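UPF0311 protein RPA1785 (Rhodopseudomonas palustris, PDB 3C5O) is of unknown function but folds as a closed antiparallel beta-barrel of the DUF3237 family, related to the AOC-barrel proteins. Local coordinates at residues 10-15 / 128-133; 64-69 / 94-99; 117-122 / 149-154; 36-41 / 70-75. All coordinates share one frame; numbering follows the deposited sequence.

Contact 1. Residues 10-15 / 128-133; sequences KYVFTI and YQWLMQ
Phe13 reaches from strand 9-27 to the 3-10 turn at 129-132, where the rim of its ring meets two side chains at once. Its CE1 lies 3.8 Å from Leu131 CD2 and 4.0 Å from Trp130 CH2, both near the plane of the phenyl ring and therefore at its edge. Leu131 in turn lays CD2 over one face of the Trp130 indole, near the ring's margin, so the methyl fits in the corner where the two aromatic side chains meet. Val12 adds CG1 4.2 Å from Trp130 CZ3, approaching the indole obliquely. That two consecutive residues point at the turn follows from a classic beta bulge: Val12 and Phe13 both face Val151 on the adjoining barrel strand 146-154. In Phe13 the first torsion (chi1 53°) places the ring between the backbone N and the carbonyl carbon. The two aromatic side chains run alongside one another, pointing oppositely, while Phe13 also packs on Ile48 of strand 48-62.

Contact 2. Residues 64-69 / 94-99; sequences PNELIE and GPVELL
Glu66 uses the aliphatic part of its side chain to meet the first turn of helix 96-103. Its CB lies 3.8 Å from Leu99 CD1, and the same methyl sits 3.5 Å from the carbonyl oxygen Glu66 O. One atom further out, Glu66 CG touches Val96 CG1 at 4.2 Å, the two side chains crossing at about a right angle; Val96 CG1 also rests against Asn65 O. In Glu66, CG stands opposite the carbonyl carbon (chi1 -57°), and the chain then bends at chi2 (-106°) instead of running out straight. Leu99 has a similar first torsion, and an extended second one carries CD1 to the glutamate. The loop leading into strand 68-78 is shaped by an Asx turn, in which Leu67 N donates to Asn65 OD1 over 3.1 Å, with the donor above the amide carbonyl plane. Across the contact, Pro95 occupies the N-cap position, and its carbonyl oxygen receives Leu99 N. The carboxylate of Glu66 forms salt bridges through OE1 with Arg100, next after Leu99, and through OE2 with Lys103, a turn beyond it. Glu66 thus joins the loop between strands 48-62 and 68-78 to the helix by both methylene packing and charge pairing.

Contact 3. Residues 117-122 / 149-154; sequences TRPRFE and IDVHQV
Thr117 opens the contact by setting its OG1 4.2 Å from Ile149 CG2, an apolar neighbour for a hydroxyl whose hydrogen-bond partner is Asn88 OD1. Two residues on, Pro119 brings its ring to Val151, with CG 4.1 Å from Val151 CG1. The same methyl is met by Phe121, whose CZ lies 4.3 Å from Val151 CG1, near the ring plane and hence at the edge. Val151 can serve both because CG1 stands opposite its own backbone N (chi1 179°). Arg120, between Pro119 and Phe121, grips Glu122 just beyond them end-on, NH1 and NH2 both bonding to OE2; Arg120 NH1 is 3.0 Å from Glu122 OE2, which lies in the guanidinium plane. Glu122 OE1 pairs with Arg33 of a third subunit. The two strands cross at -73°, their axes 8.4 Å apart, as segments of one barrel wall meeting through its interior. Strand 136-142 runs between them in the sheet, and its Phe136 packs against Pro119, Val151 and, edge-to-face, Phe121.

Contact 4. Residues 36-41 / 70-75; sequences IPILGG and LEAKYA
Strands 36-41 and 70-75 run in roughly the same direction, their axes 29° apart in angle and 8.4 Å apart at closest approach. This is the relation expected of next-nearest strands in an antiparallel beta-barrel: strand 48-62 lies between them in the sheet, and side chains on the inner side of the wall span the gap. From 36-41 Ile38 alone makes the contact, through CD1. Its CG1 branch stands opposite the carbonyl carbon (chi1 -74°), and the near-extended second torsion sends CD1 over to Ala72 and Tyr74. Ala72 offers its CB at 4.2 Å from Ile38 CD1, and the carbonyl oxygen of Lys73 lies slightly farther from the same methyl. Tyr74 supplies the larger surface. With CG held between its own backbone N and carbonyl carbon (chi1 54°), the phenol ring turns beside the isoleucine, and the two side chains cross at about a right angle. Beyond the pair, Ile38 packs on Val52 of the intervening strand, and Tyr74 on Val86 and Asn88 of strand 83-93. The methyl comes to the ring obliquely; its modelled approach to Tyr74 CD2 is shorter than carbons normally allow and so doubtful in detail, while Ile38 CD1 lies 3.7 Å from Tyr74 CG.

How the contacts relate
Contacts 3 and 4 lie in the barrel core, each with its centre about 8 Å from that of the chain, and both join strands separated by one intervening strand through inward, mainly apolar side chains. Contact 1 is also buried but lies farther out, where a 3-10 turn packs on the wall; it adjoins contact 3 through neighbouring strands 9-27 and 146-154, with Thr14 hydrogen-bonded to Asp150. Contact 2 is the most peripheral, partly exposed and on the opposite side of the chain's centre from contacts 1 and 3; a charged residue contributes there through its methylenes. Strand 68-78 serves contacts 2 and 4, and Leu70 against Thr117 connects contact 4 to contact 3.

Contact 1. Residues 10-15 / 128-133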
loop_
_atom_site.group_PDB
_atom_site.type_symbol
_atom_site.label_atom_id
_atom_site.label_comp_id
_atom_site.label_asym_id
_atom_site.label_seq_id
_atom_site.Cartn_x
_atom_site.Cartn_y
_atom_site.Cartn_z
ATOM N N LYS B 10 -22.285 -10.316 -10.259
ATOM C CA LYS B 10 -22.766 -11.688 -10.224
ATOM C C LYS B 10 -22.090 -12.390 -9.043
ATOM O O LYS B 10 -20.869 -12.364 -8.918
ATOM C CB LYS B 10 -22.440 -12.384 -11.555
ATOM C CG LYS B 10 -22.361 -13.899 -11.503
ATOM C CD LYS B 10 -21.788 -14.469 -12.797
ATOM C CE LYS B 10 -21.229 -15.864 -12.589
ATOM N NZ LYS B 10 -20.194 -16.144 -13.635
ATOM N N TYR B 11 -22.885 -13.009 -8.181
ATOM C CA TYR B 11 -22.352 -13.768 -7.061
ATOM C C TYR B 11 -21.557 -14.937 -7.587
ATOM O O TYR B 11 -22.037 -15.669 -8.459
ATOM C CB TYR B 11 -23.480 -14.272 -6.157
ATOM C CG TYR B 11 -23.019 -15.331 -5.184
ATOM C CD1 TYR B 11 -22.318 -14.980 -4.037
ATOM C CD2 TYR B 11 -23.269 -16.684 -5.429
ATOM C CE1 TYR B 11 -21.872 -15.938 -3.143
ATOM C CE2 TYR B 11 -22.820 -17.660 -4.554
ATOM C CZ TYR B 11 -22.121 -17.276 -3.410
ATOM O OH TYR B 11 -21.685 -18.237 -2.527
ATOM N N VAL B 12 -20.337 -15.117 -7.088
ATOM C CA VAL B 12 -19.511 -16.226 -7.552
ATOM C C VAL B 12 -19.188 -17.252 -6.458
ATOM O O VAL B 12 -19.260 -18.443 -6.702
ATOM C CB VAL B 12 -18.203 -15.765 -8.292
ATOM C CG1 VAL B 12 -18.528 -15.220 -9.664
ATOM C CG2 VAL B 12 -17.426 -14.735 -7.469
ATOM N N PHE B 13 -18.804 -16.816 -5.266
ATOM C CA PHE B 13 -18.504 -17.803 -4.221
ATOM C C PHE B 13 -18.468 -17.188 -2.861
ATOM O O PHE B 13 -18.427 -15.965 -2.737
ATOM C CB PHE B 13 -17.190 -18.587 -4.508
ATOM C CG PHE B 13 -15.984 -17.716 -4.778
ATOM C CD1 PHE B 13 -15.577 -17.462 -6.088
ATOM C CD2 PHE B 13 -15.243 -17.176 -3.729
ATOM C CE1 PHE B 13 -14.483 -16.672 -6.341
ATOM C CE2 PHE B 13 -14.127 -16.379 -3.980
ATOM C CZ PHE B 13 -13.747 -16.130 -5.288
ATOM N N THR B 14 -18.478 -18.043 -1.842
ATOM C CA THR B 14 -18.400 -17.610 -0.449
ATOM C C THR B 14 -17.103 -18.100 0.222
ATOM O O THR B 14 -16.718 -19.272 0.077
ATOM C CB THR B 14 -19.646 -18.047 0.327
ATOM O OG1 THR B 14 -20.804 -17.485 -0.302
ATOM C CG2 THR B 14 -19.601 -17.558 1.771
ATOM N N ILE B 15 -16.410 -17.163 0.886
ATOM C CA ILE B 15 -15.253 -17.454 1.756
ATOM C C ILE B 15 -15.698 -17.371 3.210
ATOM O O ILE B 15 -16.216 -16.331 3.655
ATOM C CB ILE B 15 -14.091 -16.422 1.590
ATOM C CG1 ILE B 15 -13.571 -16.393 0.143
ATOM C CG2 ILE B 15 -12.946 -16.730 2.563
ATOM C CD1 ILE B 15 -12.545 -15.276 -0.105
ATOM N N TYR B 128 -7.900 -20.735 -12.570
ATOM C CA TYR B 128 -8.329 -19.663 -11.672
ATOM C C TYR B 128 -7.724 -18.326 -12.048
ATOM O O TYR B 128 -7.781 -17.368 -11.289
ATOM C CB TYR B 128 -8.018 -20.023 -10.208
ATOM C CG TYR B 128 -8.726 -21.283 -9.794
ATOM C CD1 TYR B 128 -8.103 -22.531 -9.914
ATOM C CD2 TYR B 128 -10.040 -21.247 -9.363
ATOM C CE1 TYR B 128 -8.762 -23.694 -9.556
ATOM C CE2 TYR B 128 -10.707 -22.409 -9.022
ATOM C CZ TYR B 128 -10.063 -23.624 -9.109
ATOM O OH TYR B 128 -10.738 -24.777 -8.756
ATOM N N GLN B 129 -7.160 -18.290 -13.239
ATOM C CA GLN B 129 -6.587 -17.098 -13.839
ATOM C C GLN B 129 -7.589 -15.949 -13.859
ATOM O O GLN B 129 -7.219 -14.795 -13.650
ATOM C CB GLN B 129 -6.150 -17.441 -15.278
ATOM C CG GLN B 129 -4.757 -16.996 -15.702
ATOM C CD GLN B 129 -3.636 -17.535 -14.814
ATOM O OE1 GLN B 129 -3.706 -17.436 -13.594
ATOM N NE2 GLN B 129 -2.568 -18.097 -15.446
ATOM N N TRP B 130 -8.857 -16.273 -14.102
ATOM C CA TRP B 130 -9.924 -15.266 -14.121
ATOM C C TRP B 130 -10.016 -14.452 -12.823
ATOM O O TRP B 130 -10.539 -13.349 -12.836
ATOM C CB TRP B 130 -11.289 -15.895 -14.460
ATOM C CG TRP B 130 -11.817 -16.896 -13.429
ATOM C CD1 TRP B 130 -11.415 -18.197 -13.272
ATOM C CD2 TRP B 130 -12.838 -16.674 -12.441
ATOM N NE1 TRP B 130 -12.115 -18.788 -12.247
ATOM C CE2 TRP B 130 -12.988 -17.878 -11.717
ATOM C CE3 TRP B 130 -13.646 -15.583 -12.104
ATOM C CZ2 TRP B 130 -13.907 -18.022 -10.679
ATOM C CZ3 TRP B 130 -14.561 -15.730 -11.057
ATOM C CH2 TRP B 130 -14.683 -16.941 -10.364
ATOM N N LEU B 131 -9.524 -15.005 -11.710
ATOM C CA LEU B 131 -9.590 -14.326 -10.414
ATOM C C LEU B 131 -8.784 -13.013 -10.375
ATOM O O LEU B 131 -9.060 -12.130 -9.560
ATOM C CB LEU B 131 -9.170 -15.258 -9.265
ATOM C CG LEU B 131 -10.095 -16.452 -8.965
ATOM C CD1 LEU B 131 -9.583 -17.200 -7.757
ATOM C CD2 LEU B 131 -11.529 -16.016 -8.719
HETATM N N MSE B 132 -7.825 -12.867 -11.285
HETATM C CA MSE B 132 -7.050 -11.647 -11.356
HETATM C C MSE B 132 -7.393 -10.798 -12.558
HETATM O O MSE B 132 -6.717 -9.800 -12.813
HETATM C CB MSE B 132 -5.566 -11.970 -11.399
HETATM C CG MSE B 132 -5.257 -13.273 -10.754
HETATM SE SE MSE B 132 -3.652 -13.943 -11.491
HETATM C CE MSE B 132 -2.489 -13.113 -10.204
ATOM N N GLN B 133 -8.441 -11.175 -13.278
ATOM C CA GLN B 133 -8.880 -10.432 -14.455
ATOM C C GLN B 133 -10.165 -9.600 -14.250
ATOM O O GLN B 133 -10.639 -8.934 -15.178
ATOM C CB GLN B 133 -9.077 -11.395 -15.631
ATOM C CG GLN B 133 -7.866 -12.260 -15.963
ATOM C CD GLN B 133 -8.138 -13.214 -17.137
ATOM O OE1 GLN B 133 -9.239 -13.241 -17.711
ATOM N NE2 GLN B 133 -7.135 -13.999 -17.490
#

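Contact 2. Residues 64-69 / 94-99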
loop_
_atom_site.group_PDB
_atom_site.type_symbol
_atom_site.label_atom_id
_atom_site.label_comp_id
_atom_site.label_asym_id
_atom_site.label_seq_id
_atom_site.Cartn_x
_atom_site.Cartn_y
_atom_site.Cartn_z
ATOM N N PRO B 64 -12.135 6.539 15.625
ATOM C CA PRO B 64 -12.807 6.969 16.849
ATOM C C PRO B 64 -14.337 6.901 16.772
ATOM O O PRO B 64 -14.980 6.831 17.813
ATOM C CB PRO B 64 -12.313 8.421 17.053
ATOM C CG PRO B 64 -11.100 8.561 16.207
ATOM C CD PRO B 64 -11.370 7.643 15.020
ATOM N N ASN B 65 -14.914 6.903 15.567
ATOM C CA ASN B 65 -16.358 6.675 15.420
ATOM C C ASN B 65 -16.739 5.183 15.341
ATOM O O ASN B 65 -17.894 4.852 15.088
ATOM C CB ASN B 65 -16.915 7.439 14.208
ATOM C CG ASN B 65 -16.440 6.866 12.877
ATOM O OD1 ASN B 65 -15.626 5.950 12.839
ATOM N ND2 ASN B 65 -16.952 7.409 11.779
ATOM N N GLU B 66 -15.760 4.292 15.521
ATOM C CA GLU B 66 -15.993 2.846 15.616
ATOM C C GLU B 66 -16.111 2.120 14.277
ATOM O O GLU B 66 -16.278 0.906 14.255
ATOM C CB GLU B 66 -17.172 2.508 16.512
ATOM C CG GLU B 66 -17.032 3.070 17.932
ATOM C CD GLU B 66 -16.694 1.997 18.949
ATOM O OE1 GLU B 66 -17.334 2.038 20.023
ATOM O OE2 GLU B 66 -15.830 1.111 18.679
ATOM N N LEU B 67 -16.038 2.877 13.186
ATOM C CA LEU B 67 -15.776 2.339 11.861
ATOM C C LEU B 67 -14.544 1.440 11.960
ATOM O O LEU B 67 -13.567 1.793 12.621
ATOM C CB LEU B 67 -15.505 3.503 10.902
ATOM C CG LEU B 67 -15.381 3.441 9.363
ATOM C CD1 LEU B 67 -14.348 2.456 8.861
ATOM C CD2 LEU B 67 -16.722 3.259 8.710
ATOM N N ILE B 68 -14.604 0.266 11.341
ATOM C CA ILE B 68 -13.442 -0.613 11.273
ATOM C C ILE B 68 -12.952 -0.730 9.843
ATOM O O ILE B 68 -13.722 -1.074 8.957
ATOM C CB ILE B 68 -13.739 -1.999 11.834
ATOM C CG1 ILE B 68 -14.185 -1.875 13.297
ATOM C CG2 ILE B 68 -12.496 -2.873 11.747
ATOM C CD1 ILE B 68 -14.582 -3.201 13.928
ATOM N N GLU B 69 -11.670 -0.390 9.648
ATOM C CA GLU B 69 -10.949 -0.553 8.405
ATOM C C GLU B 69 -10.337 -1.953 8.420
ATOM O O GLU B 69 -9.583 -2.282 9.331
ATOM C CB GLU B 69 -9.865 0.523 8.277
ATOM C CG GLU B 69 -10.413 1.955 8.134
ATOM C CD GLU B 69 -9.309 3.024 8.110
ATOM O OE1 GLU B 69 -9.628 4.233 8.169
ATOM O OE2 GLU B 69 -8.107 2.668 8.024
ATOM N N GLY B 94 -21.917 0.675 11.166
ATOM C CA GLY B 94 -23.291 0.438 11.599
ATOM C C GLY B 94 -23.611 1.291 12.830
ATOM O O GLY B 94 -22.774 2.075 13.269
ATOM N N PRO B 95 -24.829 1.163 13.385
ATOM C CA PRO B 95 -25.146 1.791 14.696
ATOM C C PRO B 95 -24.130 1.408 15.787
ATOM O O PRO B 95 -23.772 0.233 15.890
ATOM C CB PRO B 95 -26.515 1.209 15.036
ATOM C CG PRO B 95 -27.127 0.866 13.717
ATOM C CD PRO B 95 -25.982 0.444 12.818
ATOM N N VAL B 96 -23.660 2.378 16.581
ATOM C CA VAL B 96 -22.624 2.105 17.587
ATOM C C VAL B 96 -22.951 1.003 18.600
ATOM O O VAL B 96 -22.069 0.221 18.943
ATOM C CB VAL B 96 -22.135 3.374 18.344
ATOM C CG1 VAL B 96 -21.049 4.073 17.555
ATOM C CG2 VAL B 96 -23.293 4.330 18.701
ATOM N N GLU B 97 -24.198 0.947 19.077
ATOM C CA GLU B 97 -24.665 -0.132 19.965
ATOM C C GLU B 97 -24.391 -1.527 19.391
ATOM O O GLU B 97 -23.941 -2.433 20.092
ATOM C CB GLU B 97 -26.168 -0.009 20.232
ATOM C CG GLU B 97 -26.582 1.025 21.280
ATOM C CD GLU B 97 -28.098 1.300 21.269
ATOM O OE1 GLU B 97 -28.813 0.671 20.442
ATOM O OE2 GLU B 97 -28.574 2.144 22.078
ATOM N N LEU B 98 -24.684 -1.693 18.107
ATOM C CA LEU B 98 -24.526 -2.991 17.438
ATOM C C LEU B 98 -23.057 -3.331 17.169
ATOM O O LEU B 98 -22.628 -4.483 17.327
ATOM C CB LEU B 98 -25.381 -3.044 16.167
ATOM C CG LEU B 98 -26.899 -2.873 16.353
ATOM C CD1 LEU B 98 -27.613 -2.599 15.030
ATOM C CD2 LEU B 98 -27.515 -4.075 17.044
ATOM N N LEU B 99 -22.274 -2.331 16.783
ATOM C CA LEU B 99 -20.829 -2.537 16.662
ATOM C C LEU B 99 -20.274 -3.031 18.000
ATOM O O LEU B 99 -19.504 -3.991 18.037
ATOM C CB LEU B 99 -20.110 -1.263 16.196
ATOM C CG LEU B 99 -20.579 -0.620 14.887
ATOM C CD1 LEU B 99 -19.708 0.578 14.513
ATOM C CD2 LEU B 99 -20.605 -1.640 13.754
#

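Contact 3. Residues 117-122 / 149-154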
loop_
_atom_site.group_PDB
_atom_site.type_symbol
_atom_site.label_atom_id
_atom_site.label_comp_id
_atom_site.label_asym_id
_atom_site.label_seq_id
_atom_site.Cartn_x
_atom_site.Cartn_y
_atom_site.Cartn_z
ATOM N N THR B 117 -16.286 -5.217 1.342
ATOM C CA THR B 117 -14.866 -5.267 1.102
ATOM C C THR B 117 -14.574 -5.410 -0.382
ATOM O O THR B 117 -15.469 -5.692 -1.192
ATOM C CB THR B 117 -14.221 -6.506 1.768
ATOM O OG1 THR B 117 -14.520 -7.657 0.974
ATOM C CG2 THR B 117 -14.732 -6.744 3.163
ATOM N N ARG B 118 -13.304 -5.232 -0.735
ATOM C CA ARG B 118 -12.854 -5.550 -2.091
ATOM C C ARG B 118 -11.800 -6.640 -1.972
ATOM O O ARG B 118 -10.687 -6.356 -1.567
ATOM C CB ARG B 118 -12.268 -4.337 -2.786
ATOM C CG ARG B 118 -11.940 -4.641 -4.225
ATOM C CD ARG B 118 -10.661 -3.984 -4.665
ATOM N NE ARG B 118 -10.068 -4.759 -5.747
ATOM C CZ ARG B 118 -9.029 -4.369 -6.471
ATOM N NH1 ARG B 118 -8.469 -3.181 -6.264
ATOM N NH2 ARG B 118 -8.575 -5.159 -7.431
ATOM N N PRO B 119 -12.169 -7.895 -2.281
ATOM C CA PRO B 119 -11.173 -8.961 -2.338
ATOM C C PRO B 119 -10.367 -9.015 -3.636
ATOM O O PRO B 119 -10.943 -9.021 -4.746
ATOM C CB PRO B 119 -11.996 -10.226 -2.145
ATOM C CG PRO B 119 -13.390 -9.857 -2.619
ATOM C CD PRO B 119 -13.536 -8.379 -2.541
ATOM N N ARG B 120 -9.043 -9.085 -3.496
ATOM C CA ARG B 120 -8.129 -9.178 -4.624
ATOM C C ARG B 120 -7.335 -10.491 -4.541
ATOM O O ARG B 120 -6.744 -10.812 -3.511
ATOM C CB ARG B 120 -7.181 -7.966 -4.642
ATOM C CG ARG B 120 -6.527 -7.724 -6.002
ATOM C CD ARG B 120 -5.388 -6.729 -5.932
ATOM N NE ARG B 120 -4.368 -7.234 -5.034
ATOM C CZ ARG B 120 -3.305 -7.939 -5.401
ATOM N NH1 ARG B 120 -2.463 -8.353 -4.472
ATOM N NH2 ARG B 120 -3.075 -8.206 -6.673
ATOM N N PHE B 121 -7.328 -11.242 -5.639
ATOM C CA PHE B 121 -6.731 -12.574 -5.692
ATOM C C PHE B 121 -5.489 -12.612 -6.554
ATOM O O PHE B 121 -5.393 -11.882 -7.550
ATOM C CB PHE B 121 -7.764 -13.578 -6.220
ATOM C CG PHE B 121 -9.068 -13.529 -5.479
ATOM C CD1 PHE B 121 -9.164 -14.058 -4.205
ATOM C CD2 PHE B 121 -10.185 -12.929 -6.055
ATOM C CE1 PHE B 121 -10.363 -13.984 -3.492
ATOM C CE2 PHE B 121 -11.407 -12.867 -5.372
ATOM C CZ PHE B 121 -11.491 -13.390 -4.083
ATOM N N GLU B 122 -4.547 -13.434 -6.160
ATOM C CA GLU B 122 -3.399 -13.749 -6.969
ATOM C C GLU B 122 -3.228 -15.236 -7.006
ATOM O O GLU B 122 -3.145 -15.865 -5.982
ATOM C CB GLU B 122 -2.140 -13.147 -6.377
ATOM C CG GLU B 122 -2.006 -11.673 -6.488
ATOM C CD GLU B 122 -0.682 -11.172 -5.956
ATOM O OE1 GLU B 122 0.154 -11.984 -5.585
ATOM O OE2 GLU B 122 -0.458 -9.974 -5.925
ATOM N N ILE B 149 -17.832 -14.141 3.839
ATOM C CA ILE B 149 -17.780 -13.138 2.783
ATOM C C ILE B 149 -18.410 -13.741 1.558
ATOM O O ILE B 149 -17.903 -14.721 1.023
ATOM C CB ILE B 149 -16.325 -12.806 2.291
ATOM C CG1 ILE B 149 -15.200 -13.112 3.329
ATOM C CG2 ILE B 149 -16.279 -11.434 1.545
ATOM C CD1 ILE B 149 -15.044 -12.191 4.415
ATOM N N ASP B 150 -19.485 -13.132 1.092
ATOM C CA ASP B 150 -20.087 -13.499 -0.171
ATOM C C ASP B 150 -19.439 -12.655 -1.234
ATOM O O ASP B 150 -19.558 -11.426 -1.215
ATOM C CB ASP B 150 -21.581 -13.240 -0.127
ATOM C CG ASP B 150 -22.279 -14.141 0.847
ATOM O OD1 ASP B 150 -22.070 -15.372 0.783
ATOM O OD2 ASP B 150 -23.046 -13.620 1.682
ATOM N N VAL B 151 -18.750 -13.315 -2.152
ATOM C CA VAL B 151 -17.911 -12.643 -3.148
ATOM C C VAL B 151 -18.686 -12.499 -4.459
ATOM O O VAL B 151 -19.253 -13.461 -4.970
ATOM C CB VAL B 151 -16.558 -13.408 -3.387
ATOM C CG1 VAL B 151 -15.694 -12.704 -4.442
ATOM C CG2 VAL B 151 -15.749 -13.556 -2.070
ATOM N N HIS B 152 -18.696 -11.286 -4.993
ATOM C CA HIS B 152 -19.396 -10.984 -6.212
ATOM C C HIS B 152 -18.412 -10.497 -7.249
ATOM O O HIS B 152 -17.585 -9.645 -6.954
ATOM C CB HIS B 152 -20.441 -9.909 -5.939
ATOM C CG HIS B 152 -21.408 -10.290 -4.868
ATOM N ND1 HIS B 152 -22.599 -10.915 -5.136
ATOM C CD2 HIS B 152 -21.338 -10.177 -3.521
ATOM C CE1 HIS B 152 -23.243 -11.147 -4.008
ATOM N NE2 HIS B 152 -22.497 -10.714 -3.011
ATOM N N GLN B 153 -18.511 -11.036 -8.456
ATOM C CA GLN B 153 -17.687 -10.621 -9.578
ATOM C C GLN B 153 -18.280 -9.349 -10.163
ATOM O O GLN B 153 -19.481 -9.322 -10.461
ATOM C CB GLN B 153 -17.714 -11.721 -10.632
ATOM C CG GLN B 153 -16.742 -11.537 -11.761
ATOM C CD GLN B 153 -16.946 -12.545 -12.884
ATOM O OE1 GLN B 153 -16.056 -12.764 -13.709
ATOM N NE2 GLN B 153 -18.127 -13.141 -12.939
ATOM N N VAL B 154 -17.466 -8.297 -10.319
ATOM C CA VAL B 154 -17.939 -7.075 -10.984
ATOM C C VAL B 154 -17.822 -7.232 -12.492
ATOM O O VAL B 154 -16.730 -7.467 -13.043
ATOM C CB VAL B 154 -17.202 -5.797 -10.561
ATOM C CG1 VAL B 154 -17.667 -4.595 -11.420
ATOM C CG2 VAL B 154 -17.411 -5.510 -9.070
#

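Contact 4. Residues 36-41 / 70-75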
loop_
_atom_site.group_PDB
_atom_site.type_symbol
_atom_site.label_atom_id
_atom_site.label_comp_id
_atom_site.label_asym_id
_atom_site.label_seq_id
_atom_site.Cartn_x
_atom_site.Cartn_y
_atom_site.Cartn_z
ATOM N N ILE B 36 -6.406 -9.771 14.117
ATOM C CA ILE B 36 -7.258 -10.941 14.290
ATOM C C ILE B 36 -6.744 -12.085 13.423
ATOM O O ILE B 36 -6.872 -12.041 12.208
ATOM C CB ILE B 36 -8.727 -10.636 13.912
ATOM C CG1 ILE B 36 -9.233 -9.414 14.689
ATOM C CG2 ILE B 36 -9.597 -11.860 14.148
ATOM C CD1 ILE B 36 -10.569 -9.578 15.258
ATOM N N PRO B 37 -6.163 -13.117 14.046
ATOM C CA PRO B 37 -5.568 -14.218 13.304
ATOM C C PRO B 37 -6.608 -15.024 12.527
ATOM O O PRO B 37 -7.710 -15.234 13.007
ATOM C CB PRO B 37 -4.961 -15.078 14.408
ATOM C CG PRO B 37 -4.795 -14.150 15.551
ATOM C CD PRO B 37 -6.017 -13.323 15.487
ATOM N N ILE B 38 -6.225 -15.476 11.336
ATOM C CA ILE B 38 -7.051 -16.327 10.510
ATOM C C ILE B 38 -6.581 -17.775 10.718
ATOM O O ILE B 38 -5.401 -18.090 10.502
ATOM C CB ILE B 38 -6.970 -15.869 9.039
ATOM C CG1 ILE B 38 -7.778 -14.564 8.886
ATOM C CG2 ILE B 38 -7.497 -16.990 8.087
ATOM C CD1 ILE B 38 -7.459 -13.789 7.635
ATOM N N LEU B 39 -7.503 -18.633 11.168
ATOM C CA LEU B 39 -7.182 -19.991 11.628
ATOM C C LEU B 39 -7.451 -21.092 10.613
ATOM O O LEU B 39 -6.939 -22.191 10.759
ATOM C CB LEU B 39 -7.940 -20.308 12.926
ATOM C CG LEU B 39 -7.702 -19.358 14.103
ATOM C CD1 LEU B 39 -8.519 -19.759 15.331
ATOM C CD2 LEU B 39 -6.223 -19.291 14.434
ATOM N N GLY B 40 -8.238 -20.777 9.594
ATOM C CA GLY B 40 -8.743 -21.753 8.623
ATOM C C GLY B 40 -10.046 -21.237 8.009
ATOM O O GLY B 40 -10.371 -20.048 8.120
ATOM N N GLY B 41 -10.793 -22.135 7.386
ATOM C CA GLY B 41 -12.023 -21.808 6.700
ATOM C C GLY B 41 -12.201 -22.577 5.410
ATOM O O GLY B 41 -11.464 -23.537 5.127
ATOM N N LEU B 70 -10.698 -2.792 7.442
ATOM C CA LEU B 70 -10.202 -4.148 7.422
ATOM C C LEU B 70 -9.121 -4.274 6.369
ATOM O O LEU B 70 -9.157 -3.608 5.339
ATOM C CB LEU B 70 -11.313 -5.133 7.066
ATOM C CG LEU B 70 -12.748 -4.716 7.367
ATOM C CD1 LEU B 70 -13.595 -5.481 6.402
ATOM C CD2 LEU B 70 -13.106 -5.021 8.780
ATOM N N GLU B 71 -8.182 -5.165 6.631
ATOM C CA GLU B 71 -7.070 -5.415 5.720
ATOM C C GLU B 71 -6.571 -6.800 6.039
ATOM O O GLU B 71 -5.693 -6.968 6.856
ATOM C CB GLU B 71 -5.999 -4.348 5.922
ATOM C CG GLU B 71 -4.808 -4.424 5.022
ATOM C CD GLU B 71 -4.138 -3.065 4.911
ATOM O OE1 GLU B 71 -3.547 -2.563 5.929
ATOM O OE2 GLU B 71 -4.259 -2.479 3.810
ATOM N N ALA B 72 -7.200 -7.802 5.441
ATOM C CA ALA B 72 -6.881 -9.190 5.736
ATOM C C ALA B 72 -6.023 -9.797 4.616
ATOM O O ALA B 72 -6.290 -9.574 3.446
ATOM C CB ALA B 72 -8.171 -9.991 5.905
ATOM N N LYS B 73 -4.997 -10.562 5.001
ATOM C CA LYS B 73 -4.130 -11.235 4.064
ATOM C C LYS B 73 -4.028 -12.680 4.489
ATOM O O LYS B 73 -3.660 -12.986 5.606
ATOM C CB LYS B 73 -2.762 -10.573 4.033
ATOM C CG LYS B 73 -2.813 -9.154 3.510
ATOM C CD LYS B 73 -1.465 -8.472 3.488
ATOM C CE LYS B 73 -1.690 -6.993 3.120
ATOM N NZ LYS B 73 -0.458 -6.326 2.624
ATOM N N TYR B 74 -4.431 -13.562 3.582
ATOM C CA TYR B 74 -4.403 -14.991 3.788
ATOM C C TYR B 74 -4.425 -15.697 2.439
ATOM O O TYR B 74 -4.272 -15.057 1.392
ATOM C CB TYR B 74 -5.599 -15.419 4.643
ATOM C CG TYR B 74 -6.958 -14.971 4.135
ATOM C CD1 TYR B 74 -7.832 -15.865 3.513
ATOM C CD2 TYR B 74 -7.386 -13.649 4.302
ATOM C CE1 TYR B 74 -9.106 -15.452 3.068
ATOM C CE2 TYR B 74 -8.647 -13.230 3.866
ATOM C CZ TYR B 74 -9.501 -14.140 3.255
ATOM O OH TYR B 74 -10.753 -13.712 2.845
ATOM N N ALA B 75 -4.631 -17.012 2.455
ATOM C CA ALA B 75 -4.599 -17.782 1.227
ATOM C C ALA B 75 -5.588 -18.917 1.323
ATOM O O ALA B 75 -5.950 -19.354 2.428
ATOM C CB ALA B 75 -3.208 -18.312 0.968
#